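G protein coupled receptor (Arabidopsis thaliana, PDB 3T33) is a zinc-binding LanC-like protein that may play a role in abscisic acid signalling. Local coordinates at residues A[38-41]-A[42-45]; A[83-86]-A[87-90]; A[160-163]-A[164-168]. One frame throughout, in Å; residues are numbered along the deposited sequence.

Interaction 1 of 3, residues A[38-41]-A[42-45]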
ATOM      1  N   THR A  38     -20.078 -13.863 -11.066  1.00 37.72           N
ATOM      2  CA  THR A  38     -21.192 -12.935 -10.963  1.00 38.42           C
ATOM      3  C   THR A  38     -21.915 -13.208  -9.682  1.00 37.92           C
ATOM      4  O   THR A  38     -22.452 -12.313  -9.084  1.00 37.08           O
ATOM      5  CB  THR A  38     -22.203 -13.050 -12.179  1.00 38.81           C
ATOM      6  OG1 THR A  38     -22.509 -14.440 -12.372  1.00 44.75           O
ATOM      7  CG2 THR A  38     -21.577 -12.504 -13.480  1.00 37.93           C
ATOM      8  N   LYS A  39     -21.961 -14.462  -9.260  1.00 38.49           N
ATOM      9  CA  LYS A  39     -22.648 -14.782  -8.014  1.00 39.90           C
ATOM     10  C   LYS A  39     -21.917 -14.140  -6.825  1.00 39.79           C
ATOM     11  O   LYS A  39     -22.554 -13.547  -5.962  1.00 39.57           O
ATOM     12  CB  LYS A  39     -22.805 -16.303  -7.860  1.00 40.63           C
ATOM     13  CG  LYS A  39     -23.741 -16.852  -8.999  1.00 45.92           C
ATOM     14  CD  LYS A  39     -24.122 -18.335  -8.821  1.00 55.41           C
ATOM     15  CE  LYS A  39     -25.047 -18.839  -9.963  1.00 60.99           C
ATOM     16  NZ  LYS A  39     -26.068 -19.865  -9.498  1.00 63.12           N
ATOM     17  N   LEU A  40     -20.591 -14.228  -6.801  1.00 38.70           N
ATOM     18  CA  LEU A  40     -19.792 -13.492  -5.813  1.00 39.45           C
ATOM     19  C   LEU A  40     -20.160 -11.991  -5.806  1.00 39.50           C
ATOM     20  O   LEU A  40     -20.390 -11.394  -4.756  1.00 38.54           O
ATOM     21  CB  LEU A  40     -18.292 -13.642  -6.118  1.00 39.77           C
ATOM     22  CG  LEU A  40     -17.630 -14.977  -5.842  1.00 41.15           C
ATOM     23  CD1 LEU A  40     -16.172 -15.031  -6.348  1.00 41.68           C
ATOM     24  CD2 LEU A  40     -17.627 -15.068  -4.356  1.00 44.24           C
ATOM     25  N   LEU A  41     -20.246 -11.384  -6.982  1.00 39.41           N
ATOM     26  CA  LEU A  41     -20.443  -9.944  -7.018  1.00 39.49           C
ATOM     27  C   LEU A  41     -21.795  -9.529  -6.440  1.00 40.14           C
ATOM     28  O   LEU A  41     -21.907  -8.455  -5.868  1.00 39.87           O
ATOM     29  CB  LEU A  41     -20.280  -9.405  -8.441  1.00 38.74           C
ATOM     30  CG  LEU A  41     -18.856  -9.510  -9.020  1.00 39.42           C
ATOM     31  CD1 LEU A  41     -18.896  -9.361 -10.517  1.00 40.84           C
ATOM     32  CD2 LEU A  41     -17.990  -8.443  -8.441  1.00 39.87           C
ATOM     33  N   SER A  42     -22.811 -10.374  -6.604  1.00 40.44           N
ATOM     34  CA  SER A  42     -24.186 -10.115  -6.135  0.50 41.50           C
ATOM     35  C   SER A  42     -24.309 -10.287  -4.620  1.00 41.51           C
ATOM     36  O   SER A  42     -25.173  -9.694  -3.990  1.00 43.07           O
ATOM     37  CB  SER A  42     -25.195 -11.065  -6.824  0.50 41.18           C
ATOM     38  OG  SER A  42     -25.078 -11.068  -8.248  0.50 41.75           O
ATOM     39  N   LEU A  43     -23.460 -11.137  -4.057  1.00 41.40           N
ATOM     40  CA  LEU A  43     -23.424 -11.445  -2.630  1.00 41.31           C
ATOM     41  C   LEU A  43     -23.535 -10.192  -1.710  1.00 40.97           C
ATOM     42  O   LEU A  43     -22.888  -9.151  -1.968  1.00 39.39           O
ATOM     43  CB  LEU A  43     -22.135 -12.166  -2.373  1.00 41.68           C
ATOM     44  CG  LEU A  43     -22.062 -13.529  -1.707  1.00 44.42           C
ATOM     45  CD1 LEU A  43     -23.137 -14.535  -2.180  1.00 45.04           C
ATOM     46  CD2 LEU A  43     -20.655 -14.113  -1.930  1.00 39.98           C
ATOM     47  N   PRO A  44     -24.420 -10.264  -0.678  1.00 40.66           N
ATOM     48  CA  PRO A  44     -24.393  -9.164   0.264  1.00 40.83           C
ATOM     49  C   PRO A  44     -23.049  -9.169   1.080  1.00 39.82           C
ATOM     50  O   PRO A  44     -22.430 -10.216   1.320  1.00 38.94           O
ATOM     51  CB  PRO A  44     -25.637  -9.400   1.134  1.00 40.12           C
ATOM     52  CG  PRO A  44     -25.965 -10.794   0.988  1.00 41.12           C
ATOM     53  CD  PRO A  44     -25.317 -11.352  -0.231  1.00 40.43           C
ATOM     54  N   TYR A  45     -22.626  -7.983   1.470  1.00 39.20           N
ATOM     55  CA  TYR A  45     -21.303  -7.785   2.000  1.00 38.97           C
ATOM     56  C   TYR A  45     -20.942  -8.681   3.182  1.00 38.81           C
ATOM     57  O   TYR A  45     -19.852  -9.210   3.234  1.00 38.61           O
ATOM     58  CB  TYR A  45     -21.039  -6.327   2.293  1.00 38.51           C
ATOM     59  CG  TYR A  45     -19.554  -6.069   2.218  1.00 38.51           C
ATOM     60  CD1 TYR A  45     -18.754  -6.065   3.369  1.00 37.68           C
ATOM     61  CD2 TYR A  45     -18.924  -5.896   0.979  1.00 39.43           C
ATOM     62  CE1 TYR A  45     -17.363  -5.857   3.267  1.00 34.50           C
ATOM     63  CE2 TYR A  45     -17.547  -5.718   0.886  1.00 36.99           C
ATOM     64  CZ  TYR A  45     -16.796  -5.687   2.026  1.00 33.87           C
ATOM     65  OH  TYR A  45     -15.472  -5.481   1.878  1.00 32.51           O
TER

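Interaction 2 of 3, residues A[83-86]-A[87-90]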
ATOM      1  N   GLY A  83      10.772 -10.172   2.086  1.00 34.23           N
ATOM      2  CA  GLY A  83      11.304 -11.094   3.084  1.00 33.17           C
ATOM      3  C   GLY A  83      10.314 -11.457   4.168  1.00 34.14           C
ATOM      4  O   GLY A  83       9.053 -11.326   4.005  1.00 34.80           O
ATOM      5  N   VAL A  84      10.857 -11.839   5.309  1.00 31.93           N
ATOM      6  CA  VAL A  84      10.072 -12.513   6.290  1.00 31.82           C
ATOM      7  C   VAL A  84       9.225 -11.537   7.110  1.00 30.97           C
ATOM      8  O   VAL A  84       8.216 -11.910   7.682  1.00 30.65           O
ATOM      9  CB  VAL A  84      10.980 -13.445   7.155  1.00 32.96           C
ATOM     10  CG1 VAL A  84      10.236 -13.921   8.400  1.00 30.03           C
ATOM     11  CG2 VAL A  84      11.443 -14.620   6.299  1.00 32.46           C
ATOM     12  N   LEU A  85       9.624 -10.274   7.117  1.00 28.78           N
ATOM     13  CA  LEU A  85       8.837  -9.269   7.765  1.00 28.66           C
ATOM     14  C   LEU A  85       7.444  -9.112   7.084  1.00 27.10           C
ATOM     15  O   LEU A  85       6.468  -8.811   7.762  1.00 27.80           O
ATOM     16  CB  LEU A  85       9.580  -7.913   7.830  1.00 28.18           C
ATOM     17  CG  LEU A  85       8.967  -7.038   8.940  1.00 28.07           C
ATOM     18  CD1 LEU A  85       9.324  -7.490  10.413  1.00 26.83           C
ATOM     19  CD2 LEU A  85       9.283  -5.566   8.764  1.00 26.73           C
ATOM     20  N   GLY A  86       7.381  -9.315   5.773  1.00 25.47           N
ATOM     21  CA  GLY A  86       6.102  -9.410   5.044  1.00 26.16           C
ATOM     22  C   GLY A  86       5.173 -10.411   5.698  1.00 25.98           C
ATOM     23  O   GLY A  86       3.993 -10.157   5.886  1.00 27.52           O
ATOM     24  N   THR A  87       5.720 -11.518   6.144  1.00 26.03           N
ATOM     25  CA  THR A  87       4.925 -12.543   6.800  1.00 26.28           C
ATOM     26  C   THR A  87       4.488 -12.099   8.171  1.00 27.19           C
ATOM     27  O   THR A  87       3.297 -12.244   8.501  1.00 28.26           O
ATOM     28  CB  THR A  87       5.733 -13.865   6.870  1.00 26.73           C
ATOM     29  OG1 THR A  87       5.979 -14.298   5.521  1.00 24.97           O
ATOM     30  CG2 THR A  87       4.995 -14.920   7.626  1.00 25.71           C
ATOM     31  N   ALA A  88       5.410 -11.525   8.962  1.00 25.21           N
ATOM     32  CA  ALA A  88       5.038 -10.999  10.241  1.00 24.25           C
ATOM     33  C   ALA A  88       3.907  -9.964  10.117  1.00 25.31           C
ATOM     34  O   ALA A  88       2.978  -9.904  10.943  1.00 26.73           O
ATOM     35  CB  ALA A  88       6.288 -10.334  10.940  1.00 23.58           C
ATOM     36  N   TYR A  89       4.000  -9.103   9.116  1.00 24.85           N
ATOM     37  CA  TYR A  89       2.993  -8.056   8.962  1.00 24.58           C
ATOM     38  C   TYR A  89       1.639  -8.624   8.605  1.00 23.62           C
ATOM     39  O   TYR A  89       0.610  -8.189   9.089  1.00 24.83           O
ATOM     40  CB  TYR A  89       3.476  -6.985   7.936  1.00 22.79           C
ATOM     41  CG  TYR A  89       2.832  -5.643   8.150  1.00 23.86           C
ATOM     42  CD1 TYR A  89       2.480  -5.175   9.418  1.00 20.18           C
ATOM     43  CD2 TYR A  89       2.474  -4.867   7.057  1.00 28.27           C
ATOM     44  CE1 TYR A  89       1.823  -3.926   9.571  1.00 19.74           C
ATOM     45  CE2 TYR A  89       1.845  -3.658   7.201  1.00 26.26           C
ATOM     46  CZ  TYR A  89       1.533  -3.172   8.435  1.00 26.64           C
ATOM     47  OH  TYR A  89       0.885  -1.927   8.437  1.00 31.75           O
ATOM     48  N   LEU A  90       1.649  -9.625   7.768  1.00 24.77           N
ATOM     49  CA  LEU A  90       0.404 -10.311   7.404  1.00 26.29           C
ATOM     50  C   LEU A  90      -0.236 -10.930   8.668  1.00 28.48           C
ATOM     51  O   LEU A  90      -1.476 -10.924   8.836  1.00 29.73           O
ATOM     52  CB  LEU A  90       0.687 -11.351   6.326  1.00 23.00           C
ATOM     53  CG  LEU A  90      -0.520 -12.313   6.078  1.00 28.44           C
ATOM     54  CD1 LEU A  90      -1.771 -11.558   5.574  1.00 21.34           C
ATOM     55  CD2 LEU A  90      -0.103 -13.457   5.096  1.00 20.19           C
TER

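Interaction 3 of 3, residues A[160-163]-A[164-168]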
ATOM      1  N   ILE A 160      18.841   4.225  14.638  1.00 33.57           N
ATOM      2  CA  ILE A 160      18.993   4.407  13.196  1.00 34.10           C
ATOM      3  C   ILE A 160      19.502   5.799  12.851  1.00 34.44           C
ATOM      4  O   ILE A 160      19.014   6.795  13.379  1.00 34.72           O
ATOM      5  CB  ILE A 160      17.658   4.055  12.420  1.00 34.36           C
ATOM      6  CG1 ILE A 160      17.385   2.534  12.472  1.00 34.09           C
ATOM      7  CG2 ILE A 160      17.713   4.473  10.973  1.00 31.48           C
ATOM      8  CD1 ILE A 160      15.911   2.139  12.247  1.00 30.22           C
ATOM      9  N   ARG A 161      20.468   5.869  11.938  1.00 36.06           N
ATOM     10  CA  ARG A 161      20.966   7.147  11.459  1.00 37.36           C
ATOM     11  C   ARG A 161      20.908   7.217   9.942  1.00 38.30           C
ATOM     12  O   ARG A 161      21.049   6.197   9.263  1.00 39.12           O
ATOM     13  CB  ARG A 161      22.425   7.346  11.914  1.00 37.96           C
ATOM     14  CG  ARG A 161      22.639   7.281  13.443  1.00 36.93           C
ATOM     15  CD  ARG A 161      22.164   8.571  14.094  1.00 35.06           C
ATOM     16  NE  ARG A 161      22.302   8.384  15.546  1.00 35.14           N
ATOM     17  CZ  ARG A 161      21.356   7.886  16.337  1.00 33.27           C
ATOM     18  NH1 ARG A 161      20.150   7.504  15.817  1.00 24.70           N
ATOM     19  NH2 ARG A 161      21.636   7.710  17.637  1.00 30.78           N
ATOM     20  N   LEU A 162      20.713   8.412   9.402  1.00 39.03           N
ATOM     21  CA  LEU A 162      20.575   8.562   7.963  1.00 40.60           C
ATOM     22  C   LEU A 162      21.841   9.088   7.333  1.00 41.98           C
ATOM     23  O   LEU A 162      22.156  10.254   7.569  1.00 43.77           O
ATOM     24  CB  LEU A 162      19.448   9.542   7.635  1.00 39.45           C
ATOM     25  CG  LEU A 162      18.170   9.318   8.444  1.00 39.97           C
ATOM     26  CD1 LEU A 162      17.221  10.480   8.217  1.00 38.66           C
ATOM     27  CD2 LEU A 162      17.513   7.993   8.019  1.00 37.42           C
ATOM     28  N   PRO A 163      22.533   8.284   6.489  1.00 43.58           N
ATOM     29  CA  PRO A 163      23.694   8.868   5.750  1.00 45.07           C
ATOM     30  C   PRO A 163      23.295  10.091   4.937  1.00 47.19           C
ATOM     31  O   PRO A 163      22.190  10.122   4.418  1.00 48.03           O
ATOM     32  CB  PRO A 163      24.119   7.753   4.785  1.00 44.90           C
ATOM     33  CG  PRO A 163      23.378   6.515   5.147  1.00 44.50           C
ATOM     34  CD  PRO A 163      22.204   6.916   6.030  1.00 43.44           C
ATOM     35  N   SER A 164      24.175  11.093   4.781  1.00 49.89           N
ATOM     36  CA  SER A 164      23.851  12.283   3.945  1.00 51.01           C
ATOM     37  C   SER A 164      23.637  11.894   2.480  1.00 51.10           C
ATOM     38  O   SER A 164      23.080  12.638   1.655  1.00 52.16           O
ATOM     39  CB  SER A 164      24.968  13.327   4.039  1.00 52.49           C
ATOM     40  OG  SER A 164      26.152  12.843   3.398  1.00 55.82           O
ATOM     41  N   ASP A 165      24.110  10.702   2.200  1.00 50.60           N
ATOM     42  CA  ASP A 165      24.050   9.995   0.938  1.00 50.87           C
ATOM     43  C   ASP A 165      22.617   9.511   0.486  1.00 49.20           C
ATOM     44  O   ASP A 165      22.365   9.258  -0.707  1.00 49.06           O
ATOM     45  CB  ASP A 165      24.910   8.741   1.210  1.00 51.63           C
ATOM     46  CG  ASP A 165      25.538   8.199   0.000  1.00 56.12           C
ATOM     47  OD1 ASP A 165      25.240   8.728  -1.078  1.00 59.31           O
ATOM     48  OD2 ASP A 165      26.338   7.241   0.120  1.00 63.81           O
ATOM     49  N   LEU A 166      21.706   9.328   1.433  1.00 46.72           N
ATOM     50  CA  LEU A 166      20.424   8.614   1.141  1.00 44.50           C
ATOM     51  C   LEU A 166      19.576   9.278   0.083  1.00 41.79           C
ATOM     52  O   LEU A 166      19.623  10.471  -0.059  1.00 41.77           O
ATOM     53  CB  LEU A 166      19.602   8.488   2.417  1.00 44.31           C
ATOM     54  CG  LEU A 166      19.726   7.177   3.204  1.00 46.44           C
ATOM     55  CD1 LEU A 166      18.579   7.178   4.182  1.00 48.51           C
ATOM     56  CD2 LEU A 166      19.681   5.921   2.335  1.00 39.75           C
ATOM     57  N   PRO A 167      18.794   8.509  -0.681  1.00 41.16           N
ATOM     58  CA  PRO A 167      17.806   9.216  -1.542  1.00 39.54           C
ATOM     59  C   PRO A 167      16.582   9.762  -0.785  1.00 38.00           C
ATOM     60  O   PRO A 167      16.572   9.750   0.440  1.00 37.21           O
ATOM     61  CB  PRO A 167      17.401   8.172  -2.569  1.00 39.25           C
ATOM     62  CG  PRO A 167      17.830   6.849  -2.012  1.00 41.33           C
ATOM     63  CD  PRO A 167      18.891   7.065  -0.976  1.00 40.14           C
ATOM     64  N   TYR A 168      15.565  10.236  -1.505  1.00 36.91           N
ATOM     65  CA  TYR A 168      14.391  10.857  -0.846  1.00 36.17           C
ATOM     66  C   TYR A 168      13.092  10.042  -0.900  1.00 34.63           C
ATOM     67  O   TYR A 168      12.126  10.381  -0.224  1.00 34.75           O
ATOM     68  CB  TYR A 168      14.144  12.292  -1.384  1.00 36.72           C
ATOM     69  CG  TYR A 168      15.355  13.128  -1.084  1.00 38.99           C
ATOM     70  CD1 TYR A 168      15.436  13.829   0.105  1.00 39.20           C
ATOM     71  CD2 TYR A 168      16.469  13.113  -1.929  1.00 39.11           C
ATOM     72  CE1 TYR A 168      16.538  14.540   0.436  1.00 39.11           C
ATOM     73  CE2 TYR A 168      17.636  13.811  -1.565  1.00 42.13           C
ATOM     74  CZ  TYR A 168      17.647  14.523  -0.381  1.00 39.90           C
ATOM     75  OH  TYR A 168      18.740  15.260   0.026  1.00 41.24           O
TER

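Interaction 1 of 3, residues A[38-41]-A[42-45]
Thr38 O accepts from Ser42 at the C-terminal end of helix 36-42. Ser42 N donates to Thr38 O at 3.2 Å, the ordinary i to i+4 bond of an alpha helix. In the conformer described, Ser42 OG adds a second bond to Thr38 O at 3.0 Å. Ser42 has a second conformer, so this grip is probably part-time. The two donors come from opposite faces of the carbonyl plane. In that conformer OG lies beside the backbone N (chi1 -52°), which turns it back to Thr38 O.

The next bond runs from Leu43 N to Lys39 O, also 3.2 Å. Leu43 N also makes a weak bond to Leu40 O. Leu43 is the residue where the chain leaves helical geometry, and Pro44 then takes the N-cap position of helix 45-69. Lys360 of helix 353-375 donates through NZ to the carbonyls of Leu41 and Leu43, which probably places a positive charge at the helix end. Leu40 also packs on Leu367 of that helix. Leu43 swings its branch back over the last turn. Its CB lies 3.1 Å from Leu40 O, and its CD2 meets Leu40 CD2 at 4.0 Å.

Interaction 2 of 3, residues A[83-86]-A[87-90]
Val84 O and Ala88 N form the first i to i+4 bond across this stretch, in the opening turn of helix 84-98. This helix is part of the LanC-like helical fold, consistent with the alpha/alpha barrel of the family. Ala88 N donates to Val84 O at 3.1 Å, fairly straight and in the carbonyl plane. Val84 O also takes a weak bond from Thr87 N, and Thr87 CB rests 3.3 Å from Val84 O. Tyr89 N reaches Leu85 O at 2.8 Å, the shortest of the set, and Leu90 N reaches Gly86 O at 3.1 Å. Both donors tilt somewhat from their carbonyl planes.

Apolar contact between side chains is slight. Leu85 CD1 touches Ala88 CB at 4.2 Å, one turn along.

Thr87 OG1 bonds outside the turn, to the Thr67 hydroxyl of helix 45-69. It stands beside its own backbone N, at chi1 -63°.

All eight residues are buried among helices. Val84, Thr87 and Ala88 pack on helix 101-118. Leu85, Ala88 and Tyr89 meet Leu136 of helix 130-144. Thr87 and Leu90 touch helix 45-69, and the Tyr89 ring meets that of Tyr397 in helix 392-402.

Interaction 3 of 3, residues A[160-163]-A[164-168]
A type I beta turn from Pro163 to Leu166 shapes this surface loop between helices 147-158 and 174-188. Its closing bond runs from Leu166 N to Pro163 O at 3.1 Å. The N-H points almost straight at the oxygen, at 172°. The donor nevertheless stands well above the carbonyl plane, 57° out of it. Ser164 and Asp165 are the two central residues of the turn, and both are exposed.

Apolar side chains pack beside the turn. Leu166 points its CB toward the preceding residues and lays its branch against the proline ring. Leu166 CG is 3.8 Å from Pro163 CD, and the two side chains meet at a slant. Leu166 CD1 also touches Leu162 CD2 at 4.1 Å, where the two leucines cross at about a right angle. Pro163 CB and Asp165 CB meet at 3.8 Å. Asp165 CG is anti to the backbone N, chi1 -152°, and the carboxylate leads away from the proline.

Leu162 and Leu166 both rest on Val124, a loop residue. Leu162 also packs on Tyr177 of helix 174-188 and on Val201 of helix 195-212.

The three contacts come in series along a chain that is largely helical. Interaction 1 lies at the junction of helices 36-42 and 45-69. Interaction 2 is the first turn of helix 84-98, and interaction 3 is a loop turn between helices 147-158 and 174-188. None touches another. The centres of interactions 1 and 2 are about 31 Å apart, and those of 2 and 3 about 24 Å. Interactions 1 and 3 lie on opposite sides of the chain's centre, about 48 Å apart between centres. Helix 45-69 borders both 1 and 2. All three lie away from the zinc site. They shape a helix end, a helix start and a surface turn of the LanC-like helical fold.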